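Local atomic coordinates of enoyl-CoA hydratase (Geobacillus kaustophilus, PDB entry 2PPY), a protein that probably catalyses the hydration of enoyl-CoA thioesters in fatty acid beta-oxidation, as a hexameric member of the enoyl-CoA hydratase/isomerase (crotonase) family. Residues 48-51 against 52-55; 208-211 against 212-216; 218-221 against 222-225; 231-234 against 235-239. One frame throughout, in Å; residues are numbered along the deposited sequence.

The four contacts follow one another along the chain. Each is local, and none encloses or crosses another. Interaction 1 closes the turn between helix 34-48 and strand 55-60. Interaction 2 is the first turns of helix 209-222, and interaction 3 is the end of that helix with the turn leading on to helix 227-242. Interaction 4 lies within this second helix. K54 of interaction 1 packs on T209 of interaction 2, which joins the sheet side to the helical C-terminal part. The two helices meet where N214 probably hydrogen-bonds L237 O and where Y233 and L237 pack on A218. Interactions 2, 3 and 4 all touch the third subunit.

Interaction 1: 48-51 against 52-55; sequences RFDP and DIKV
D50 and I53 are the ends of a type I beta turn, closed by backbone and side-chain bonds. In the backbone, I53 N donates to D50 O (3.1 Å, 160° at the hydrogen), from above the carbonyl plane. The D50 carboxylate adds a second bond: OD1 accepts D52 N at 3.2 Å, on its anti side and out of the carboxylate plane. With CG anti to the D50 nitrogen (chi1 -171°), the carboxylate lies beside the chain that follows. The third bond comes from K54, whose NZ meets P51 O at 2.8 Å, nearly in line with the C=O bond.

Van der Waals contact is slight: I53 CG1 lies 3.7 Å from D50 OD2. Charges also meet. D50 OD1 is 3.7 Å from D52 OD2, and the salt bridge from D50 OD2 to K15 probably offsets this repulsion. With an alanine here both carboxylate bonds go, which is likely to leave K15 without its mate and D52 N without its side-chain acceptor.

The turn joins helix 34-48 to strand 55-60. K54 and V55 make backbone hydrogen bonds to G18, and V55 packs on helix 193-205.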
ATOM      1  N   ARG A  48     -28.248   1.605  -8.336  1.00 22.36           N
ATOM      2  CA  ARG A  48     -27.664   2.211  -7.139  1.00 18.75           C
ATOM      3  C   ARG A  48     -28.656   3.159  -6.477  1.00 19.57           C
ATOM      4  O   ARG A  48     -28.822   3.151  -5.261  1.00 23.58           O
ATOM      5  CB  ARG A  48     -26.411   3.020  -7.490  1.00 16.47           C
ATOM      6  CG  ARG A  48     -25.110   2.253  -7.603  1.00 19.92           C
ATOM      7  CD  ARG A  48     -24.021   3.226  -8.040  1.00 24.20           C
ATOM      8  NE  ARG A  48     -22.669   2.681  -7.961  1.00 18.69           N
ATOM      9  CZ  ARG A  48     -21.575   3.411  -8.146  1.00 21.24           C
ATOM     10  NH1 ARG A  48     -21.683   4.704  -8.420  1.00 19.52           N
ATOM     11  NH2 ARG A  48     -20.375   2.858  -8.050  1.00 23.03           N
ATOM     12  N   PHE A  49     -29.303   3.990  -7.287  1.00 18.47           N
ATOM     13  CA  PHE A  49     -30.256   4.962  -6.774  1.00 24.90           C
ATOM     14  C   PHE A  49     -31.616   4.358  -6.452  1.00 29.04           C
ATOM     15  O   PHE A  49     -32.562   5.082  -6.146  1.00 34.39           O
ATOM     16  CB  PHE A  49     -30.404   6.118  -7.769  1.00 24.69           C
ATOM     17  CG  PHE A  49     -29.306   7.141  -7.674  1.00 22.99           C
ATOM     18  CD1 PHE A  49     -29.451   8.264  -6.861  1.00 28.70           C
ATOM     19  CD2 PHE A  49     -28.120   6.980  -8.384  1.00 28.43           C
ATOM     20  CE1 PHE A  49     -28.435   9.212  -6.758  1.00 24.69           C
ATOM     21  CE2 PHE A  49     -27.097   7.922  -8.287  1.00 26.39           C
ATOM     22  CZ  PHE A  49     -27.257   9.040  -7.473  1.00 28.71           C
ATOM     23  N   ASP A  50     -31.712   3.034  -6.521  1.00 28.38           N
ATOM     24  CA  ASP A  50     -32.959   2.338  -6.216  1.00 27.61           C
ATOM     25  C   ASP A  50     -32.772   1.569  -4.910  1.00 27.59           C
ATOM     26  O   ASP A  50     -32.299   0.436  -4.915  1.00 31.49           O
ATOM     27  CB  ASP A  50     -33.313   1.363  -7.339  1.00 26.55           C
ATOM     28  CG  ASP A  50     -34.701   0.765  -7.175  1.00 24.01           C
ATOM     29  OD1 ASP A  50     -35.225   0.773  -6.044  1.00 25.15           O
ATOM     30  OD2 ASP A  50     -35.259   0.275  -8.179  1.00 28.26           O
ATOM     31  N   PRO A  51     -33.162   2.175  -3.777  1.00 29.65           N
ATOM     32  CA  PRO A  51     -33.064   1.623  -2.420  1.00 31.75           C
ATOM     33  C   PRO A  51     -33.628   0.219  -2.223  1.00 33.65           C
ATOM     34  O   PRO A  51     -33.184  -0.516  -1.341  1.00 34.23           O
ATOM     35  CB  PRO A  51     -33.822   2.647  -1.575  1.00 31.76           C
ATOM     36  CG  PRO A  51     -33.654   3.909  -2.335  1.00 40.16           C
ATOM     37  CD  PRO A  51     -33.878   3.461  -3.750  1.00 35.53           C
ATOM     38  N   ASP A  52     -34.605  -0.152  -3.040  1.00 33.68           N
ATOM     39  CA  ASP A  52     -35.235  -1.458  -2.906  1.00 32.71           C
ATOM     40  C   ASP A  52     -34.416  -2.627  -3.430  1.00 27.11           C
ATOM     41  O   ASP A  52     -34.657  -3.769  -3.041  1.00 27.57           O
ATOM     42  CB  ASP A  52     -36.606  -1.448  -3.588  1.00 37.64           C
ATOM     43  CG  ASP A  52     -37.557  -0.437  -2.971  1.00 45.51           C
ATOM     44  OD1 ASP A  52     -37.765  -0.483  -1.738  1.00 43.84           O
ATOM     45  OD2 ASP A  52     -38.098   0.402  -3.723  1.00 50.71           O
ATOM     46  N   ILE A  53     -33.455  -2.356  -4.307  1.00 23.86           N
ATOM     47  CA  ILE A  53     -32.637  -3.431  -4.863  1.00 20.78           C
ATOM     48  C   ILE A  53     -31.445  -3.731  -3.964  1.00 22.57           C
ATOM     49  O   ILE A  53     -30.626  -2.857  -3.687  1.00 21.33           O
ATOM     50  CB  ILE A  53     -32.117  -3.082  -6.272  1.00 19.33           C
ATOM     51  CG1 ILE A  53     -33.275  -2.621  -7.163  1.00 19.95           C
ATOM     52  CG2 ILE A  53     -31.451  -4.315  -6.892  1.00 16.05           C
ATOM     53  CD1 ILE A  53     -34.352  -3.675  -7.374  1.00 24.94           C
ATOM     54  N   LYS A  54     -31.353  -4.974  -3.510  1.00 21.45           N
ATOM     55  CA  LYS A  54     -30.268  -5.379  -2.633  1.00 21.42           C
ATOM     56  C   LYS A  54     -29.321  -6.376  -3.307  1.00 24.92           C
ATOM     57  O   LYS A  54     -28.189  -6.566  -2.867  1.00 24.87           O
ATOM     58  CB  LYS A  54     -30.845  -5.984  -1.350  1.00 30.85           C
ATOM     59  CG  LYS A  54     -31.489  -4.966  -0.395  1.00 36.76           C
ATOM     60  CD  LYS A  54     -32.776  -4.378  -0.943  1.00 34.32           C
ATOM     61  CE  LYS A  54     -33.579  -3.649   0.140  1.00 35.15           C
ATOM     62  NZ  LYS A  54     -32.930  -2.410   0.661  1.00 23.18           N
ATOM     63  N   VAL A  55     -29.790  -7.009  -4.376  1.00 21.02           N
ATOM     64  CA  VAL A  55     -28.981  -7.978  -5.095  1.00 19.97           C
ATOM     65  C   VAL A  55     -29.136  -7.818  -6.601  1.00 19.62           C
ATOM     66  O   VAL A  55     -30.215  -7.500  -7.099  1.00 23.98           O
ATOM     67  CB  VAL A  55     -29.372  -9.429  -4.722  1.00 21.75           C
ATOM     68  CG1 VAL A  55     -28.461 -10.415  -5.441  1.00 17.63           C
ATOM     69  CG2 VAL A  55     -29.284  -9.625  -3.216  1.00 17.13           C
TER

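Interaction 2: 208-211 against 212-216; sequences ATYA and VSNIK
The first turns of helix 209-222 form this contact, in the C-terminal helical part of a crotonase-family subunit. A208 is the N-cap residue. A regular ladder of i to i+4 backbone bonds follows: V212 N to A208 O (3.0 Å), S213 N to T209 O (2.9 Å), N214 N to Y210 O and I215 N to A211 O.

Side chains add to the ladder one turn apart. Y210 and N214 form the main pair. Y210 has CG anti to its nitrogen (chi1 -168°), and its CE1 comes to 3.5 Å from N214 OD1. The ring and amide planes are 67° apart, and the oxygen approaches the ring obliquely. This is van der Waals contact. The polar end of N214 is held from outside, because ND2 donates to L237 O on helix 227-242. Y210 and N214 both pack on L240 and L241 of that helix.

S213 CB is 3.2 Å from T209 O. The serine hydroxyl, OG, is hydrogen-bonded to P101 O. V212 CG2 touches A208 O at 3.6 Å.

Another side of the helix meets the third subunit. There A208 and V212 pack on V140 of that chain, A211 on its G143 and I215 on its N167. I215 also folds back along its own helix. Its CG1, anti to the carbonyl carbon (chi1 -74°), lies 3.0 Å from A211 O, and CD1 is 3.5 Å from the same oxygen.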
ATOM      1  N   ALA A 208     -30.954  -9.613   6.504  1.00 30.36           N
ATOM      2  CA  ALA A 208     -30.592  -8.261   6.911  1.00 24.18           C
ATOM      3  C   ALA A 208     -29.737  -7.680   5.793  1.00 28.66           C
ATOM      4  O   ALA A 208     -28.508  -7.652   5.880  1.00 30.06           O
ATOM      5  CB  ALA A 208     -29.812  -8.300   8.218  1.00 26.88           C
ATOM      6  N   THR A 209     -30.406  -7.211   4.746  1.00 27.23           N
ATOM      7  CA  THR A 209     -29.741  -6.663   3.574  1.00 24.76           C
ATOM      8  C   THR A 209     -28.788  -5.493   3.817  1.00 23.75           C
ATOM      9  O   THR A 209     -27.870  -5.268   3.024  1.00 25.38           O
ATOM     10  CB  THR A 209     -30.784  -6.278   2.497  1.00 21.01           C
ATOM     11  OG1 THR A 209     -31.672  -5.279   3.009  1.00 19.02           O
ATOM     12  CG2 THR A 209     -31.596  -7.505   2.100  1.00 19.42           C
ATOM     13  N   TYR A 210     -28.991  -4.750   4.900  1.00 23.42           N
ATOM     14  CA  TYR A 210     -28.107  -3.627   5.209  1.00 20.01           C
ATOM     15  C   TYR A 210     -26.777  -4.218   5.668  1.00 21.69           C
ATOM     16  O   TYR A 210     -25.707  -3.701   5.353  1.00 23.56           O
ATOM     17  CB  TYR A 210     -28.712  -2.765   6.317  1.00 22.31           C
ATOM     18  CG  TYR A 210     -28.041  -1.421   6.541  1.00 19.37           C
ATOM     19  CD1 TYR A 210     -27.082  -0.930   5.655  1.00 24.29           C
ATOM     20  CD2 TYR A 210     -28.405  -0.618   7.621  1.00 23.74           C
ATOM     21  CE1 TYR A 210     -26.508   0.323   5.838  1.00 21.90           C
ATOM     22  CE2 TYR A 210     -27.841   0.638   7.812  1.00 25.28           C
ATOM     23  CZ  TYR A 210     -26.895   1.104   6.919  1.00 28.11           C
ATOM     24  OH  TYR A 210     -26.348   2.351   7.102  1.00 30.19           O
ATOM     25  N   ALA A 211     -26.859  -5.315   6.412  1.00 22.25           N
ATOM     26  CA  ALA A 211     -25.671  -5.998   6.902  1.00 21.57           C
ATOM     27  C   ALA A 211     -24.974  -6.640   5.711  1.00 20.49           C
ATOM     28  O   ALA A 211     -23.756  -6.548   5.566  1.00 25.15           O
ATOM     29  CB  ALA A 211     -26.057  -7.065   7.925  1.00 13.65           C
ATOM     30  N   VAL A 212     -25.758  -7.289   4.857  1.00 17.42           N
ATOM     31  CA  VAL A 212     -25.213  -7.938   3.673  1.00 15.37           C
ATOM     32  C   VAL A 212     -24.455  -6.917   2.838  1.00 19.62           C
ATOM     33  O   VAL A 212     -23.325  -7.155   2.411  1.00 19.15           O
ATOM     34  CB  VAL A 212     -26.334  -8.546   2.803  1.00 15.23           C
ATOM     35  CG1 VAL A 212     -25.793  -8.894   1.422  1.00 17.52           C
ATOM     36  CG2 VAL A 212     -26.890  -9.801   3.476  1.00 18.69           C
ATOM     37  N   SER A 213     -25.092  -5.774   2.618  1.00 16.31           N
ATOM     38  CA  SER A 213     -24.510  -4.709   1.819  1.00 21.57           C
ATOM     39  C   SER A 213     -23.211  -4.156   2.413  1.00 22.63           C
ATOM     40  O   SER A 213     -22.198  -4.053   1.716  1.00 24.71           O
ATOM     41  CB  SER A 213     -25.534  -3.586   1.642  1.00 15.75           C
ATOM     42  OG  SER A 213     -25.010  -2.563   0.818  1.00 35.13           O
ATOM     43  N   ASN A 214     -23.237  -3.806   3.695  1.00 15.41           N
ATOM     44  CA  ASN A 214     -22.046  -3.275   4.344  1.00 16.31           C
ATOM     45  C   ASN A 214     -20.923  -4.315   4.391  1.00 17.11           C
ATOM     46  O   ASN A 214     -19.748  -3.960   4.360  1.00 16.55           O
ATOM     47  CB  ASN A 214     -22.393  -2.767   5.752  1.00 17.27           C
ATOM     48  CG  ASN A 214     -22.943  -1.350   5.738  1.00 18.32           C
ATOM     49  OD1 ASN A 214     -23.392  -0.857   4.701  1.00 18.09           O
ATOM     50  ND2 ASN A 214     -22.917  -0.687   6.893  1.00 18.78           N
ATOM     51  N   ILE A 215     -21.278  -5.596   4.456  1.00 22.44           N
ATOM     52  CA  ILE A 215     -20.271  -6.660   4.471  1.00 20.05           C
ATOM     53  C   ILE A 215     -19.544  -6.689   3.124  1.00 20.57           C
ATOM     54  O   ILE A 215     -18.313  -6.785   3.067  1.00 17.03           O
ATOM     55  CB  ILE A 215     -20.910  -8.053   4.701  1.00 17.37           C
ATOM     56  CG1 ILE A 215     -21.348  -8.197   6.159  1.00 18.45           C
ATOM     57  CG2 ILE A 215     -19.918  -9.152   4.334  1.00 15.72           C
ATOM     58  CD1 ILE A 215     -22.134  -9.470   6.434  1.00 20.10           C
ATOM     59  N   LYS A 216     -20.322  -6.611   2.046  1.00 15.14           N
ATOM     60  CA  LYS A 216     -19.786  -6.619   0.692  1.00 15.50           C
ATOM     61  C   LYS A 216     -18.854  -5.430   0.486  1.00 10.59           C
ATOM     62  O   LYS A 216     -17.811  -5.561  -0.141  1.00  9.40           O
ATOM     63  CB  LYS A 216     -20.934  -6.609  -0.333  1.00 16.50           C
ATOM     64  CG  LYS A 216     -20.531  -6.305  -1.780  1.00 16.19           C
ATOM     65  CD  LYS A 216     -20.492  -4.797  -2.034  1.00 17.21           C
ATOM     66  CE  LYS A 216     -19.907  -4.454  -3.396  1.00 14.29           C
ATOM     67  NZ  LYS A 216     -20.744  -4.928  -4.532  1.00 15.12           N
TER

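Interaction 3: 218-221 against 222-225; sequences AIMN and GKEM
G222 meets A218, and K223 meets I219 and M220, in the close part of this contact at the C-terminal end of helix 209-222. G222 N reaches A218 O at 2.9 Å, but the bond is weak because it is bent to 124°. G222 CA also makes a CA-H...O contact to the same oxygen, whose close approach leaves no room for a CB. K223 N donates to I219 O at 3.1 Å. K223 CG, placed between its own nitrogen and carbonyl carbon (chi1 68°), lies 3.4 Å from M220 O. The K223 chain then runs alongside selenomethionine M220, with the two CE atoms 3.8 Å apart. Selenomethionine M225 is also buried. It lays CG 3.6 Å from N221 O and packs on Y233.

The looser side is at E224, in the type I turn G222-M225. E224 N makes only a weak bond to N221 O (3.4 Å). A water bridges M220 O (2.7 Å) and E224 OE2.

Charges are paired beside the turn. K223 NZ forms a salt bridge with E224 OE2 (2.7 Å). K223 also makes a cation-pi contact with Y160 of the third subunit, while E224 OE1 accepts L227 N of the fifth. The pairing probably neutralises both charges at a junction of several subunits.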
ATOM      1  N   ALA A 218     -17.262  -3.784   2.916  1.00 13.20           N
ATOM      2  CA  ALA A 218     -16.129  -3.992   3.803  1.00 18.23           C
ATOM      3  C   ALA A 218     -15.034  -4.840   3.168  1.00 15.10           C
ATOM      4  O   ALA A 218     -13.852  -4.502   3.240  1.00 14.27           O
ATOM      5  CB  ALA A 218     -16.602  -4.642   5.103  1.00 13.87           C
ATOM      6  N   ILE A 219     -15.430  -5.937   2.535  1.00 15.10           N
ATOM      7  CA  ILE A 219     -14.466  -6.846   1.925  1.00 15.23           C
ATOM      8  C   ILE A 219     -13.890  -6.400   0.582  1.00 16.41           C
ATOM      9  O   ILE A 219     -12.677  -6.442   0.384  1.00 18.38           O
ATOM     10  CB  ILE A 219     -15.084  -8.248   1.761  1.00 21.81           C
ATOM     11  CG1 ILE A 219     -15.485  -8.797   3.136  1.00 18.17           C
ATOM     12  CG2 ILE A 219     -14.094  -9.186   1.073  1.00 16.16           C
ATOM     13  CD1 ILE A 219     -16.238 -10.114   3.070  1.00 21.92           C
HETATM   14  N   MSE A 220     -14.746  -5.968  -0.336  1.00 14.47           N
HETATM   15  CA  MSE A 220     -14.271  -5.557  -1.653  1.00 20.28           C
HETATM   16  C   MSE A 220     -13.363  -4.328  -1.637  1.00 17.51           C
HETATM   17  O   MSE A 220     -12.412  -4.247  -2.410  1.00 19.69           O
HETATM   18  CB  MSE A 220     -15.457  -5.325  -2.594  1.00 16.34           C
HETATM   19  CG  MSE A 220     -16.304  -6.575  -2.828  1.00 19.36           C
HETATM   20 SE   MSE A 220     -15.233  -8.142  -3.266  1.00 30.34          SE
HETATM   21  CE  MSE A 220     -14.252  -7.405  -4.769  1.00 19.42           C
ATOM     22  N   ASN A 221     -13.653  -3.377  -0.756  1.00 14.66           N
ATOM     23  CA  ASN A 221     -12.842  -2.167  -0.666  1.00 14.30           C
ATOM     24  C   ASN A 221     -11.794  -2.283   0.437  1.00 12.79           C
ATOM     25  O   ASN A 221     -10.753  -1.631   0.384  1.00 15.30           O
ATOM     26  CB  ASN A 221     -13.743  -0.953  -0.421  1.00 15.06           C
ATOM     27  CG  ASN A 221     -14.714  -0.709  -1.571  1.00 21.16           C
ATOM     28  OD1 ASN A 221     -14.310  -0.341  -2.681  1.00 18.16           O
ATOM     29  ND2 ASN A 221     -15.999  -0.922  -1.314  1.00 19.67           N
ATOM     30  N   GLY A 222     -12.068  -3.119   1.433  1.00  9.68           N
ATOM     31  CA  GLY A 222     -11.121  -3.295   2.521  1.00  9.60           C
ATOM     32  C   GLY A 222      -9.911  -4.121   2.118  1.00 12.82           C
ATOM     33  O   GLY A 222      -8.846  -4.015   2.727  1.00 11.35           O
ATOM     34  N   LYS A 223     -10.056  -4.940   1.081  1.00 12.30           N
ATOM     35  CA  LYS A 223      -8.940  -5.770   0.654  1.00 14.82           C
ATOM     36  C   LYS A 223      -7.818  -4.951   0.028  1.00  9.26           C
ATOM     37  O   LYS A 223      -6.715  -5.446  -0.143  1.00 19.02           O
ATOM     38  CB  LYS A 223      -9.415  -6.866  -0.312  1.00 18.26           C
ATOM     39  CG  LYS A 223      -9.892  -6.403  -1.673  1.00 17.67           C
ATOM     40  CD  LYS A 223     -10.342  -7.606  -2.499  1.00 16.58           C
ATOM     41  CE  LYS A 223     -10.562  -7.237  -3.948  1.00 14.70           C
ATOM     42  NZ  LYS A 223      -9.272  -6.883  -4.605  1.00 17.16           N
ATOM     43  N   GLU A 224      -8.103  -3.693  -0.296  1.00 15.74           N
ATOM     44  CA  GLU A 224      -7.115  -2.796  -0.896  1.00 12.68           C
ATOM     45  C   GLU A 224      -6.336  -2.018   0.157  1.00 16.51           C
ATOM     46  O   GLU A 224      -5.392  -1.297  -0.176  1.00 18.57           O
ATOM     47  CB  GLU A 224      -7.795  -1.779  -1.814  1.00 15.84           C
ATOM     48  CG  GLU A 224      -8.627  -2.371  -2.932  1.00 15.52           C
ATOM     49  CD  GLU A 224      -7.825  -3.280  -3.830  1.00 20.62           C
ATOM     50  OE1 GLU A 224      -6.658  -2.946  -4.129  1.00 26.09           O
ATOM     51  OE2 GLU A 224      -8.366  -4.322  -4.249  1.00 19.85           O
HETATM   52  N   MSE A 225      -6.731  -2.158   1.420  1.00 12.53           N
HETATM   53  CA  MSE A 225      -6.086  -1.425   2.511  1.00 13.86           C
HETATM   54  C   MSE A 225      -5.198  -2.284   3.411  1.00 12.55           C
HETATM   55  O   MSE A 225      -5.326  -3.507   3.449  1.00 16.03           O
HETATM   56  CB  MSE A 225      -7.155  -0.774   3.405  1.00 13.09           C
HETATM   57  CG  MSE A 225      -8.360  -0.181   2.680  1.00 15.17           C
HETATM   58 SE   MSE A 225      -9.786   0.254   3.940  1.00 29.55          SE
HETATM   59  CE  MSE A 225     -11.034   1.140   2.759  1.00 16.28           C
TER
HETATM   60  O   HOH W   1     -11.345  -3.597  -4.772  1.00 19.76           O

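Interaction 4: 231-234 against 235-239; sequences IRYE and GELQN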
ATOM      1  N   ILE A 231      -9.462  -2.711   9.207  1.00 14.55           N
ATOM      2  CA  ILE A 231     -10.384  -3.018  10.278  1.00 14.63           C
ATOM      3  C   ILE A 231     -11.066  -1.731  10.762  1.00 17.14           C
ATOM      4  O   ILE A 231     -12.153  -1.778  11.327  1.00 15.50           O
ATOM      5  CB  ILE A 231      -9.651  -3.755  11.414  1.00 19.47           C
ATOM      6  CG1 ILE A 231      -9.087  -5.076  10.859  1.00 15.09           C
ATOM      7  CG2 ILE A 231     -10.608  -4.024  12.577  1.00 16.86           C
ATOM      8  CD1 ILE A 231      -8.236  -5.873  11.825  1.00 14.07           C
ATOM      9  N   ARG A 232     -10.439  -0.581  10.525  1.00 12.96           N
ATOM     10  CA  ARG A 232     -11.054   0.686  10.915  1.00 16.49           C
ATOM     11  C   ARG A 232     -12.238   0.935   9.967  1.00 19.08           C
ATOM     12  O   ARG A 232     -13.299   1.395  10.386  1.00 21.07           O
ATOM     13  CB  ARG A 232     -10.059   1.848  10.791  1.00 15.58           C
ATOM     14  CG  ARG A 232      -8.805   1.748  11.659  1.00 21.14           C
ATOM     15  CD  ARG A 232      -9.100   1.970  13.136  1.00 25.19           C
ATOM     16  NE  ARG A 232      -9.704   0.800  13.767  1.00 22.08           N
ATOM     17  CZ  ARG A 232      -9.057  -0.333  14.009  1.00 22.56           C
ATOM     18  NH1 ARG A 232      -9.688  -1.350  14.588  1.00 19.24           N
ATOM     19  NH2 ARG A 232      -7.778  -0.446  13.677  1.00 17.58           N
ATOM     20  N   TYR A 233     -12.042   0.634   8.686  1.00 16.09           N
ATOM     21  CA  TYR A 233     -13.083   0.816   7.673  1.00 16.07           C
ATOM     22  C   TYR A 233     -14.240  -0.124   8.010  1.00 16.03           C
ATOM     23  O   TYR A 233     -15.415   0.236   7.909  1.00 14.93           O
ATOM     24  CB  TYR A 233     -12.500   0.501   6.289  1.00 12.50           C
ATOM     25  CG  TYR A 233     -13.489   0.473   5.140  1.00 14.06           C
ATOM     26  CD1 TYR A 233     -14.239   1.602   4.797  1.00 20.42           C
ATOM     27  CD2 TYR A 233     -13.642  -0.676   4.366  1.00 14.02           C
ATOM     28  CE1 TYR A 233     -15.112   1.583   3.706  1.00  9.21           C
ATOM     29  CE2 TYR A 233     -14.506  -0.705   3.282  1.00 12.76           C
ATOM     30  CZ  TYR A 233     -15.236   0.424   2.955  1.00 16.95           C
ATOM     31  OH  TYR A 233     -16.085   0.381   1.874  1.00 18.01           O
ATOM     32  N   GLU A 234     -13.883  -1.332   8.425  1.00 21.13           N
ATOM     33  CA  GLU A 234     -14.853  -2.345   8.811  1.00 18.14           C
ATOM     34  C   GLU A 234     -15.596  -1.884  10.058  1.00 20.77           C
ATOM     35  O   GLU A 234     -16.786  -2.156  10.221  1.00 21.66           O
ATOM     36  CB  GLU A 234     -14.128  -3.658   9.094  1.00 20.02           C
ATOM     37  CG  GLU A 234     -14.867  -4.624  10.011  1.00 27.17           C
ATOM     38  CD  GLU A 234     -13.979  -5.774  10.460  1.00 28.96           C
ATOM     39  OE1 GLU A 234     -13.677  -6.658   9.628  1.00 22.85           O
ATOM     40  OE2 GLU A 234     -13.571  -5.779  11.645  1.00 26.66           O
ATOM     41  N   GLY A 235     -14.885  -1.177  10.931  1.00 24.00           N
ATOM     42  CA  GLY A 235     -15.483  -0.693  12.165  1.00 19.86           C
ATOM     43  C   GLY A 235     -16.507   0.401  11.951  1.00 21.48           C
ATOM     44  O   GLY A 235     -17.465   0.507  12.713  1.00 22.46           O
ATOM     45  N   GLU A 236     -16.303   1.226  10.927  1.00 20.70           N
ATOM     46  CA  GLU A 236     -17.239   2.303  10.635  1.00 19.43           C
ATOM     47  C   GLU A 236     -18.491   1.717   9.997  1.00 23.14           C
ATOM     48  O   GLU A 236     -19.605   2.186  10.247  1.00 17.85           O
ATOM     49  CB  GLU A 236     -16.607   3.337   9.698  1.00 25.84           C
ATOM     50  CG  GLU A 236     -15.415   4.073  10.293  1.00 28.71           C
ATOM     51  CD  GLU A 236     -15.660   4.534  11.728  1.00 37.50           C
ATOM     52  OE1 GLU A 236     -16.711   5.162  11.995  1.00 30.22           O
ATOM     53  OE2 GLU A 236     -14.793   4.269  12.589  1.00 35.79           O
ATOM     54  N   LEU A 237     -18.305   0.691   9.170  1.00 18.96           N
ATOM     55  CA  LEU A 237     -19.427   0.029   8.525  1.00 22.70           C
ATOM     56  C   LEU A 237     -20.253  -0.659   9.610  1.00 26.17           C
ATOM     57  O   LEU A 237     -21.485  -0.693   9.540  1.00 24.89           O
ATOM     58  CB  LEU A 237     -18.928  -0.993   7.502  1.00 17.98           C
ATOM     59  CG  LEU A 237     -18.407  -0.401   6.188  1.00 23.11           C
ATOM     60  CD1 LEU A 237     -17.457  -1.376   5.518  1.00 23.86           C
ATOM     61  CD2 LEU A 237     -19.581  -0.060   5.273  1.00 19.55           C
ATOM     62  N   GLN A 238     -19.566  -1.196  10.617  1.00 24.76           N
ATOM     63  CA  GLN A 238     -20.233  -1.862  11.732  1.00 25.02           C
ATOM     64  C   GLN A 238     -20.965  -0.816  12.573  1.00 24.62           C
ATOM     65  O   GLN A 238     -22.042  -1.079  13.105  1.00 24.15           O
ATOM     66  CB  GLN A 238     -19.217  -2.597  12.605  1.00 23.46           C
ATOM     67  CG  GLN A 238     -19.824  -3.314  13.816  1.00 22.96           C
ATOM     68  CD  GLN A 238     -20.458  -4.646  13.462  1.00 23.92           C
ATOM     69  OE1 GLN A 238     -21.373  -4.714  12.642  1.00 22.97           O
ATOM     70  NE2 GLN A 238     -19.972  -5.716  14.084  1.00 20.02           N
ATOM     71  N   ASN A 239     -20.373   0.368  12.697  1.00 21.61           N
ATOM     72  CA  ASN A 239     -21.001   1.439  13.460  1.00 25.13           C
ATOM     73  C   ASN A 239     -22.361   1.738  12.836  1.00 29.02           C
ATOM     74  O   ASN A 239     -23.361   1.862  13.537  1.00 27.33           O
ATOM     75  CB  ASN A 239     -20.128   2.697  13.445  1.00 19.92           C
ATOM     76  CG  ASN A 239     -19.028   2.661  14.494  1.00 21.77           C
ATOM     77  OD1 ASN A 239     -18.050   3.404  14.407  1.00 20.83           O
ATOM     78  ND2 ASN A 239     -19.188   1.805  15.495  1.00 16.59           N
TER
HETATM   79  O   HOH W   2     -13.390   1.987  13.455  1.00 36.56           O
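The Y233 ring carries L237 on one face, one turn further along helix 227-242, in the C-terminal helical part of the crotonase-family subunit. L237 CD1 makes a CH-pi contact 3.9 Å from the ring centroid and 16° off the ring normal, slightly toward the rim. The closest ring atoms, CE2 and CZ, are both 3.8 Å from this methyl. Y233 CG is anti to its nitrogen, and chi1 of 173° places the ring where L237 CD1 meets its face. Y233 OH makes a weak hydrogen bond to L217 O. This hydroxyl end lies by N221, and ring atom CE2 packs on A218. E236 of the fourth subunit packs on Y233 and L237. A serine in place of Y233 would remove the ring and is likely to leave L237 CD1 without its aromatic face and open a gap between the two helices.

The backbone is alpha-helical, with L237 N donating to Y233 O at 3.2 Å. The E234 carboxylate is buried against the third subunit, where it hydrogen-bonds T151 OG1 and G149 N of that chain. Q238 NE2 bonds L145 O of the same subunit.

E236 bends back at chi2. Its CG is 3.4 Å from R232 O, and a water donates to both E236 OE2 (2.8 Å) and R232 O (3.1 Å).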